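Local coordinates for cell death abnormality protein 2 (Caenorhabditis elegans, PDB 3QWX), which acts as a Crk-family SH2-SH3 signalling adaptor that binds CED-5 and is required for cell-corpse engulfment and cell migration, at residues E141-W154 and R157-V171. Numbering follows the deposited sequence.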
ATOM      1  N   GLU A 141       0.225  22.883  -2.960  1.00 21.06           N
ATOM      2  CA  GLU A 141       0.639  21.688  -2.224  1.00 20.21           C
ATOM      3  C   GLU A 141       1.714  20.888  -2.953  1.00 20.53           C
ATOM      4  O   GLU A 141       1.614  20.650  -4.157  1.00 20.30           O
ATOM      5  CB  GLU A 141      -0.559  20.791  -1.887  1.00 21.24           C
ATOM      6  CG  GLU A 141      -0.181  19.575  -1.026  1.00 18.22           C
ATOM      7  CD  GLU A 141      -1.385  18.769  -0.571  1.00 21.28           C
ATOM      8  OE1 GLU A 141      -2.528  19.267  -0.675  1.00 21.55           O
ATOM      9  OE2 GLU A 141      -1.190  17.622  -0.117  1.00 20.72           O
ATOM     10  N   ARG A 142       2.731  20.461  -2.206  1.00 17.74           N
ATOM     11  CA  ARG A 142       3.852  19.706  -2.768  1.00 18.49           C
ATOM     12  C   ARG A 142       3.490  18.232  -2.938  1.00 15.69           C
ATOM     13  O   ARG A 142       3.015  17.596  -2.012  1.00 19.51           O
ATOM     14  CB  ARG A 142       5.079  19.846  -1.860  1.00 21.61           C
ATOM     15  CG  ARG A 142       6.323  19.102  -2.342  1.00 25.62           C
ATOM     16  CD  ARG A 142       7.408  19.079  -1.251  1.00 28.72           C
ATOM     17  NE  ARG A 142       8.664  18.456  -1.687  1.00 32.08           N
ATOM     18  CZ  ARG A 142       8.879  17.142  -1.767  1.00 31.41           C
ATOM     19  NH1 ARG A 142       7.914  16.280  -1.472  1.00 26.23           N
ATOM     20  NH2 ARG A 142      10.070  16.686  -2.155  1.00 29.63           N
ATOM     21  N   LEU A 143       3.690  17.694  -4.134  1.00 18.81           N
ATOM     22  CA  LEU A 143       3.364  16.297  -4.378  1.00 19.72           C
ATOM     23  C   LEU A 143       4.526  15.628  -5.076  1.00 19.59           C
ATOM     24  O   LEU A 143       5.383  16.282  -5.672  1.00 19.94           O
ATOM     25  CB  LEU A 143       2.111  16.163  -5.240  1.00 17.82           C
ATOM     26  CG  LEU A 143       0.829  16.847  -4.747  1.00 20.36           C
ATOM     27  CD1 LEU A 143      -0.199  16.838  -5.850  1.00 18.79           C
ATOM     28  CD2 LEU A 143       0.268  16.174  -3.469  1.00 16.86           C
ATOM     29  N   GLU A 144       4.541  14.314  -4.987  1.00 19.89           N
ATOM     30  CA  GLU A 144       5.556  13.513  -5.646  1.00 20.81           C
ATOM     31  C   GLU A 144       4.859  12.674  -6.692  1.00 17.56           C
ATOM     32  O   GLU A 144       3.930  11.925  -6.388  1.00 17.06           O
ATOM     33  CB  GLU A 144       6.288  12.635  -4.620  1.00 17.37           C
ATOM     34  CG  GLU A 144       7.267  13.441  -3.774  1.00 21.26           C
ATOM     35  CD  GLU A 144       7.732  12.707  -2.514  1.00 24.86           C
ATOM     36  OE1 GLU A 144       7.307  11.561  -2.305  1.00 20.88           O
ATOM     37  OE2 GLU A 144       8.509  13.297  -1.730  1.00 22.32           O
ATOM     38  N   ILE A 145       5.308  12.812  -7.930  1.00 16.97           N
ATOM     39  CA  ILE A 145       4.745  12.058  -9.035  1.00 17.17           C
ATOM     40  C   ILE A 145       5.424  10.699  -9.161  1.00 18.40           C
ATOM     41  O   ILE A 145       6.641  10.619  -9.299  1.00 17.58           O
ATOM     42  CB  ILE A 145       4.882  12.846 -10.355  1.00 18.31           C
ATOM     43  CG1 ILE A 145       4.194  14.212 -10.229  1.00 17.98           C
ATOM     44  CG2 ILE A 145       4.312  12.060 -11.526  1.00 18.27           C
ATOM     45  CD1 ILE A 145       2.701  14.151  -9.922  1.00 18.44           C
ATOM     46  N   LEU A 146       4.621   9.638  -9.132  1.00 16.23           N
ATOM     47  CA  LEU A 146       5.124   8.268  -9.158  1.00 18.34           C
ATOM     48  C   LEU A 146       4.958   7.619 -10.517  1.00 23.53           C
ATOM     49  O   LEU A 146       5.622   6.628 -10.829  1.00 21.86           O
ATOM     50  CB  LEU A 146       4.366   7.406  -8.141  1.00 21.08           C
ATOM     51  CG  LEU A 146       4.694   7.459  -6.647  1.00 24.36           C
ATOM     52  CD1 LEU A 146       5.562   8.628  -6.266  1.00 19.73           C
ATOM     53  CD2 LEU A 146       3.424   7.423  -5.837  1.00 25.15           C
ATOM     54  N   SER A 147       4.045   8.146 -11.317  1.00 17.53           N
ATOM     55  CA  SER A 147       3.806   7.552 -12.616  1.00 24.22           C
ATOM     56  C   SER A 147       3.132   8.537 -13.536  1.00 23.17           C
ATOM     57  O   SER A 147       2.168   9.197 -13.146  1.00 17.64           O
ATOM     58  CB  SER A 147       2.938   6.300 -12.495  1.00 22.96           C
ATOM     59  OG  SER A 147       2.863   5.655 -13.749  1.00 31.81           O
ATOM     60  N   LYS A 148       3.650   8.645 -14.754  1.00 22.65           N
ATOM     61  CA  LYS A 148       2.971   9.426 -15.781  1.00 25.03           C
ATOM     62  C   LYS A 148       2.125   8.532 -16.688  1.00 28.50           C
ATOM     63  O   LYS A 148       2.398   8.381 -17.877  1.00 26.39           O
ATOM     64  CB  LYS A 148       3.967  10.279 -16.554  1.00 26.79           C
ATOM     65  CG  LYS A 148       4.505  11.406 -15.701  1.00 24.21           C
ATOM     66  CD  LYS A 148       5.437  12.318 -16.472  1.00 29.53           C
ATOM     67  CE  LYS A 148       5.826  13.510 -15.608  1.00 27.66           C
ATOM     68  NZ  LYS A 148       6.600  14.514 -16.373  1.00 31.20           N
ATOM     69  N   THR A 149       1.104   7.944 -16.066  1.00 27.39           N
ATOM     70  CA  THR A 149       0.111   7.067 -16.682  1.00 28.19           C
ATOM     71  C   THR A 149      -0.230   7.444 -18.123  1.00 29.69           C
ATOM     72  O   THR A 149       0.015   6.687 -19.071  1.00 29.59           O
ATOM     73  CB  THR A 149      -1.194   7.113 -15.836  1.00 34.30           C
ATOM     74  OG1 THR A 149      -0.868   7.360 -14.459  1.00 30.85           O
ATOM     75  CG2 THR A 149      -1.974   5.813 -15.949  1.00 35.99           C
ATOM     76  N   ASN A 150      -0.828   8.611 -18.286  1.00 29.90           N
ATOM     77  CA  ASN A 150      -1.088   9.127 -19.618  1.00 27.60           C
ATOM     78  C   ASN A 150      -0.788  10.605 -19.591  1.00 29.21           C
ATOM     79  O   ASN A 150      -0.272  11.112 -18.591  1.00 28.07           O
ATOM     80  CB  ASN A 150      -2.527   8.829 -20.058  1.00 27.88           C
ATOM     81  CG  ASN A 150      -3.564   9.299 -19.050  1.00 25.39           C
ATOM     82  OD1 ASN A 150      -3.712  10.498 -18.814  1.00 26.58           O
ATOM     83  ND2 ASN A 150      -4.308   8.359 -18.477  1.00 25.13           N
ATOM     84  N   GLN A 151      -1.094  11.310 -20.671  1.00 26.56           N
ATOM     85  CA  GLN A 151      -0.729  12.712 -20.715  1.00 27.73           C
ATOM     86  C   GLN A 151      -1.622  13.521 -19.801  1.00 21.95           C
ATOM     87  O   GLN A 151      -1.277  14.649 -19.443  1.00 27.39           O
ATOM     88  CB  GLN A 151      -0.778  13.254 -22.145  1.00 27.79           C
ATOM     89  CG  GLN A 151      -2.077  12.990 -22.854  1.00 34.05           C
ATOM     90  CD  GLN A 151      -1.938  13.124 -24.356  1.00 36.15           C
ATOM     91  OE1 GLN A 151      -2.742  12.594 -25.117  1.00 37.00           O
ATOM     92  NE2 GLN A 151      -0.896  13.823 -24.791  1.00 35.88           N
ATOM     93  N   ASP A 152      -2.754  12.951 -19.392  1.00 22.55           N
ATOM     94  CA  ASP A 152      -3.741  13.735 -18.641  1.00 21.01           C
ATOM     95  C   ASP A 152      -3.780  13.469 -17.134  1.00 22.07           C
ATOM     96  O   ASP A 152      -4.088  14.372 -16.343  1.00 22.90           O
ATOM     97  CB  ASP A 152      -5.142  13.609 -19.264  1.00 17.09           C
ATOM     98  CG  ASP A 152      -5.245  14.323 -20.634  1.00 25.79           C
ATOM     99  OD1 ASP A 152      -4.597  15.369 -20.825  1.00 25.66           O
ATOM    100  OD2 ASP A 152      -5.975  13.838 -21.515  1.00 25.74           O
ATOM    101  N   TRP A 153      -3.464  12.241 -16.739  1.00 22.67           N
ATOM    102  CA  TRP A 153      -3.576  11.842 -15.338  1.00 23.32           C
ATOM    103  C   TRP A 153      -2.319  11.141 -14.855  1.00 23.27           C
ATOM    104  O   TRP A 153      -1.844  10.199 -15.493  1.00 24.52           O
ATOM    105  CB  TRP A 153      -4.822  10.964 -15.132  1.00 19.83           C
ATOM    106  CG  TRP A 153      -6.081  11.738 -15.338  1.00 21.21           C
ATOM    107  CD1 TRP A 153      -6.728  11.958 -16.527  1.00 17.97           C
ATOM    108  CD2 TRP A 153      -6.843  12.423 -14.333  1.00 20.57           C
ATOM    109  NE1 TRP A 153      -7.845  12.737 -16.318  1.00 19.83           N
ATOM    110  CE2 TRP A 153      -7.943  13.033 -14.985  1.00 20.01           C
ATOM    111  CE3 TRP A 153      -6.714  12.570 -12.951  1.00 20.58           C
ATOM    112  CZ2 TRP A 153      -8.900  13.768 -14.300  1.00 18.57           C
ATOM    113  CZ3 TRP A 153      -7.666  13.305 -12.267  1.00 18.50           C
ATOM    114  CH2 TRP A 153      -8.748  13.895 -12.943  1.00 19.39           C
ATOM    115  N   TRP A 154      -1.770  11.624 -13.741  1.00 18.56           N
ATOM    116  CA  TRP A 154      -0.541  11.069 -13.191  1.00 19.36           C
ATOM    117  C   TRP A 154      -0.773  10.548 -11.779  1.00 18.70           C
ATOM    118  O   TRP A 154      -1.550  11.122 -11.020  1.00 18.90           O
ATOM    119  CB  TRP A 154       0.555  12.132 -13.130  1.00 20.78           C
ATOM    120  CG  TRP A 154       0.981  12.701 -14.446  1.00 23.27           C
ATOM    121  CD1 TRP A 154       0.703  12.208 -15.687  1.00 22.95           C
ATOM    122  CD2 TRP A 154       1.775  13.877 -14.648  1.00 24.50           C
ATOM    123  NE1 TRP A 154       1.270  13.008 -16.648  1.00 24.38           N
ATOM    124  CE2 TRP A 154       1.930  14.042 -16.038  1.00 25.06           C
ATOM    125  CE3 TRP A 154       2.363  14.810 -13.786  1.00 21.38           C
ATOM    126  CZ2 TRP A 154       2.661  15.094 -16.590  1.00 25.79           C
ATOM    127  CZ3 TRP A 154       3.075  15.860 -14.333  1.00 26.41           C
ATOM    128  CH2 TRP A 154       3.217  15.995 -15.728  1.00 27.69           C
ATOM    129  N   ARG A 157       1.697  11.277  -4.857  1.00 16.73           N
ATOM    130  CA  ARG A 157       1.751  10.893  -3.456  1.00 18.99           C
ATOM    131  C   ARG A 157       1.876  12.160  -2.632  1.00 17.98           C
ATOM    132  O   ARG A 157       2.698  13.020  -2.934  1.00 18.50           O
ATOM    133  CB  ARG A 157       2.957   9.983  -3.186  1.00 21.68           C
ATOM    134  CG  ARG A 157       3.016   9.441  -1.768  1.00 19.83           C
ATOM    135  CD  ARG A 157       4.077   8.349  -1.642  1.00 21.79           C
ATOM    136  NE  ARG A 157       5.407   8.833  -1.968  1.00 21.83           N
ATOM    137  CZ  ARG A 157       6.344   8.120  -2.585  1.00 22.73           C
ATOM    138  NH1 ARG A 157       6.118   6.864  -2.962  1.00 21.63           N
ATOM    139  NH2 ARG A 157       7.519   8.670  -2.831  1.00 18.40           N
ATOM    140  N   ASN A 158       1.064  12.296  -1.598  1.00 13.07           N
ATOM    141  CA  ASN A 158       1.178  13.487  -0.763  1.00 19.21           C
ATOM    142  C   ASN A 158       2.120  13.281   0.436  1.00 18.90           C
ATOM    143  O   ASN A 158       2.689  12.196   0.609  1.00 21.47           O
ATOM    144  CB  ASN A 158      -0.202  14.020  -0.351  1.00 20.22           C
ATOM    145  CG  ASN A 158      -0.936  13.096   0.619  1.00 21.18           C
ATOM    146  OD1 ASN A 158      -0.341  12.221   1.248  1.00 24.12           O
ATOM    147  ND2 ASN A 158      -2.229  13.312   0.757  1.00 18.30           N
ATOM    148  N   ALA A 159       2.296  14.324   1.241  1.00 25.52           N
ATOM    149  CA  ALA A 159       3.207  14.276   2.390  1.00 23.15           C
ATOM    150  C   ALA A 159       2.826  13.185   3.383  1.00 30.47           C
ATOM    151  O   ALA A 159       3.684  12.648   4.090  1.00 32.82           O
ATOM    152  CB  ALA A 159       3.251  15.630   3.093  1.00 23.57           C
ATOM    153  N   LEU A 160       1.536  12.875   3.444  1.00 26.33           N
ATOM    154  CA  LEU A 160       1.041  11.864   4.366  1.00 28.18           C
ATOM    155  C   LEU A 160       1.334  10.443   3.870  1.00 31.08           C
ATOM    156  O   LEU A 160       1.313   9.490   4.648  1.00 31.44           O
ATOM    157  CB  LEU A 160      -0.459  12.069   4.623  1.00 32.25           C
ATOM    158  CG  LEU A 160      -0.894  13.090   5.689  1.00 38.95           C
ATOM    159  CD1 LEU A 160      -0.026  14.346   5.693  1.00 39.52           C
ATOM    160  CD2 LEU A 160      -2.373  13.458   5.528  1.00 46.57           C
ATOM    161  N   GLY A 161       1.627  10.304   2.582  1.00 27.88           N
ATOM    162  CA  GLY A 161       1.877   8.996   1.998  1.00 26.57           C
ATOM    163  C   GLY A 161       0.693   8.472   1.207  1.00 22.26           C
ATOM    164  O   GLY A 161       0.743   7.378   0.640  1.00 22.32           O
ATOM    165  N   THR A 162      -0.375   9.265   1.161  1.00 25.94           N
ATOM    166  CA  THR A 162      -1.569   8.917   0.399  1.00 22.00           C
ATOM    167  C   THR A 162      -1.350   9.064  -1.111  1.00 23.44           C
ATOM    168  O   THR A 162      -0.828  10.076  -1.583  1.00 20.41           O
ATOM    169  CB  THR A 162      -2.766   9.781   0.816  1.00 25.01           C
ATOM    170  OG1 THR A 162      -2.859   9.796   2.244  1.00 25.51           O
ATOM    171  CG2 THR A 162      -4.074   9.234   0.221  1.00 23.57           C
ATOM    172  N   THR A 163      -1.773   8.052  -1.861  1.00 19.92           N
ATOM    173  CA  THR A 163      -1.511   7.981  -3.294  1.00 22.13           C
ATOM    174  C   THR A 163      -2.808   8.031  -4.107  1.00 22.66           C
ATOM    175  O   THR A 163      -3.843   7.545  -3.671  1.00 23.03           O
ATOM    176  CB  THR A 163      -0.742   6.688  -3.658  1.00 25.42           C
ATOM    177  OG1 THR A 163       0.608   6.771  -3.167  1.00 28.09           O
ATOM    178  CG2 THR A 163      -0.699   6.505  -5.154  1.00 31.74           C
ATOM    179  N   GLY A 164      -2.748   8.609  -5.303  1.00 20.97           N
ATOM    180  CA  GLY A 164      -3.911   8.659  -6.160  1.00 17.44           C
ATOM    181  C   GLY A 164      -3.614   9.464  -7.411  1.00 16.34           C
ATOM    182  O   GLY A 164      -2.547  10.040  -7.537  1.00 15.77           O
ATOM    183  N   LEU A 165      -4.581   9.527  -8.312  1.00 14.97           N
ATOM    184  CA  LEU A 165      -4.400  10.185  -9.595  1.00 17.90           C
ATOM    185  C   LEU A 165      -4.692  11.680  -9.498  1.00 16.77           C
ATOM    186  O   LEU A 165      -5.581  12.111  -8.766  1.00 14.46           O
ATOM    187  CB  LEU A 165      -5.319   9.562 -10.649  1.00 19.06           C
ATOM    188  CG  LEU A 165      -5.068   8.121 -11.081  1.00 22.39           C
ATOM    189  CD1 LEU A 165      -6.162   7.659 -12.032  1.00 26.50           C
ATOM    190  CD2 LEU A 165      -3.724   8.017 -11.738  1.00 24.23           C
ATOM    191  N   VAL A 166      -3.942  12.457 -10.270  1.00 14.63           N
ATOM    192  CA  VAL A 166      -4.077  13.903 -10.293  1.00 15.51           C
ATOM    193  C   VAL A 166      -4.013  14.372 -11.749  1.00 16.34           C
ATOM    194  O   VAL A 166      -3.351  13.740 -12.585  1.00 17.33           O
ATOM    195  CB  VAL A 166      -2.965  14.588  -9.452  1.00 18.75           C
ATOM    196  CG1 VAL A 166      -2.997  14.108  -8.006  1.00 16.61           C
ATOM    197  CG2 VAL A 166      -1.576  14.336 -10.074  1.00 18.47           C
ATOM    198  N   PRO A 167      -4.708  15.472 -12.067  1.00 19.15           N
ATOM    199  CA  PRO A 167      -4.656  15.981 -13.442  1.00 18.30           C
ATOM    200  C   PRO A 167      -3.308  16.628 -13.718  1.00 18.96           C
ATOM    201  O   PRO A 167      -2.841  17.430 -12.905  1.00 19.40           O
ATOM    202  CB  PRO A 167      -5.766  17.047 -13.480  1.00 19.10           C
ATOM    203  CG  PRO A 167      -6.565  16.869 -12.240  1.00 16.69           C
ATOM    204  CD  PRO A 167      -5.640  16.242 -11.223  1.00 18.08           C
ATOM    205  N   ALA A 168      -2.695  16.299 -14.851  1.00 22.05           N
ATOM    206  CA  ALA A 168      -1.389  16.855 -15.203  1.00 23.35           C
ATOM    207  C   ALA A 168      -1.416  18.378 -15.345  1.00 25.21           C
ATOM    208  O   ALA A 168      -0.417  19.057 -15.055  1.00 24.84           O
ATOM    209  CB  ALA A 168      -0.857  16.202 -16.470  1.00 24.22           C
ATOM    210  N   ASN A 169      -2.556  18.917 -15.776  1.00 25.31           N
ATOM    211  CA  ASN A 169      -2.704  20.370 -15.938  1.00 23.82           C
ATOM    212  C   ASN A 169      -2.980  21.118 -14.625  1.00 26.05           C
ATOM    213  O   ASN A 169      -3.206  22.331 -14.622  1.00 23.36           O
ATOM    214  CB  ASN A 169      -3.750  20.710 -17.011  1.00 24.89           C
ATOM    215  CG  ASN A 169      -5.153  20.241 -16.653  1.00 27.34           C
ATOM    216  OD1 ASN A 169      -6.143  20.934 -16.916  1.00 28.31           O
ATOM    217  ND2 ASN A 169      -5.250  19.058 -16.082  1.00 22.81           N
ATOM    218  N   TYR A 170      -2.946  20.389 -13.509  1.00 21.92           N
ATOM    219  CA  TYR A 170      -3.155  20.992 -12.201  1.00 19.55           C
ATOM    220  C   TYR A 170      -1.850  21.034 -11.385  1.00 22.87           C
ATOM    221  O   TYR A 170      -1.838  21.494 -10.244  1.00 20.13           O
ATOM    222  CB  TYR A 170      -4.214  20.214 -11.417  1.00 21.89           C
ATOM    223  CG  TYR A 170      -5.659  20.611 -11.647  1.00 22.19           C
ATOM    224  CD1 TYR A 170      -6.226  20.583 -12.924  1.00 22.80           C
ATOM    225  CD2 TYR A 170      -6.476  20.953 -10.569  1.00 21.41           C
ATOM    226  CE1 TYR A 170      -7.563  20.924 -13.126  1.00 24.95           C
ATOM    227  CE2 TYR A 170      -7.810  21.284 -10.752  1.00 27.60           C
ATOM    228  CZ  TYR A 170      -8.352  21.273 -12.030  1.00 30.36           C
ATOM    229  OH  TYR A 170      -9.677  21.608 -12.193  1.00 29.19           O
ATOM    230  N   VAL A 171      -0.763  20.530 -11.964  1.00 20.51           N
ATOM    231  CA  VAL A 171       0.516  20.523 -11.280  1.00 18.72           C
ATOM    232  C   VAL A 171       1.647  21.130 -12.117  1.00 21.90           C
ATOM    233  O   VAL A 171       1.603  21.131 -13.347  1.00 20.61           O
ATOM    234  CB  VAL A 171       0.918  19.090 -10.814  1.00 20.36           C
ATOM    235  CG1 VAL A 171      -0.096  18.555  -9.826  1.00 17.74           C
ATOM    236  CG2 VAL A 171       1.042  18.159 -11.996  1.00 23.42           C
TER
HETATM  237  O   HOH W   1       1.422  16.939   0.235  1.00 18.43           O
HETATM  238  O   HOH W   2      -2.958  15.690  -0.882  1.00 19.31           O
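Trp154 and Val166 exchange backbone hydrogen bonds in both directions, and Ala168 N extends the pairing by donating to Asp152 O. Strand 142-147 pairs with the end of strand 153-157 through Glu144 and Arg157, likewise doubly bonded, while strand 163-167 lies nearly perpendicular to it (91°).

Charged groups reinforce that second pairing. The Arg157 chain bends at chi3 (60°) and brings NH2 to 2.9 Å from Glu144 OE1, a salt bridge lying near the guanidinium plane while the carboxylate stands almost perpendicular to it (87°). Arg142 NH1 grips the other oxygen, OE2 of Glu144, at 3.1 Å. The Arg157 guanidinium is also held by Lys115 O through NH1, and Leu146 CD1 lies over one face of it.

Apolar contacts gather around the two tryptophans. Ala168 CB sits over the six-membered ring of Trp154, 3.8 Å from its centroid, in a CH-pi contact; Lys148 CG covers the opposite face. Val171 CG2 reaches CZ3 of the same ring at 3.9 Å. On the other side of the sheet, Trp153 CZ3 touches Pro167 CD at 3.7 Å.

At the far end, one water links Glu141 OE2 and Arg142 O to Ala159 N, tying the Asn158-Gly161 type I turn to the start of strand 142-147; Glu141 OE1 accepts from Glu138 N.

The five-stranded antiparallel topology, with 3-10 segment 168-170 before the last strand, is that of the SH3 barrel; Trp153 against Pro167 probably matches the Trp and Pro lining the proline-rich ligand groove.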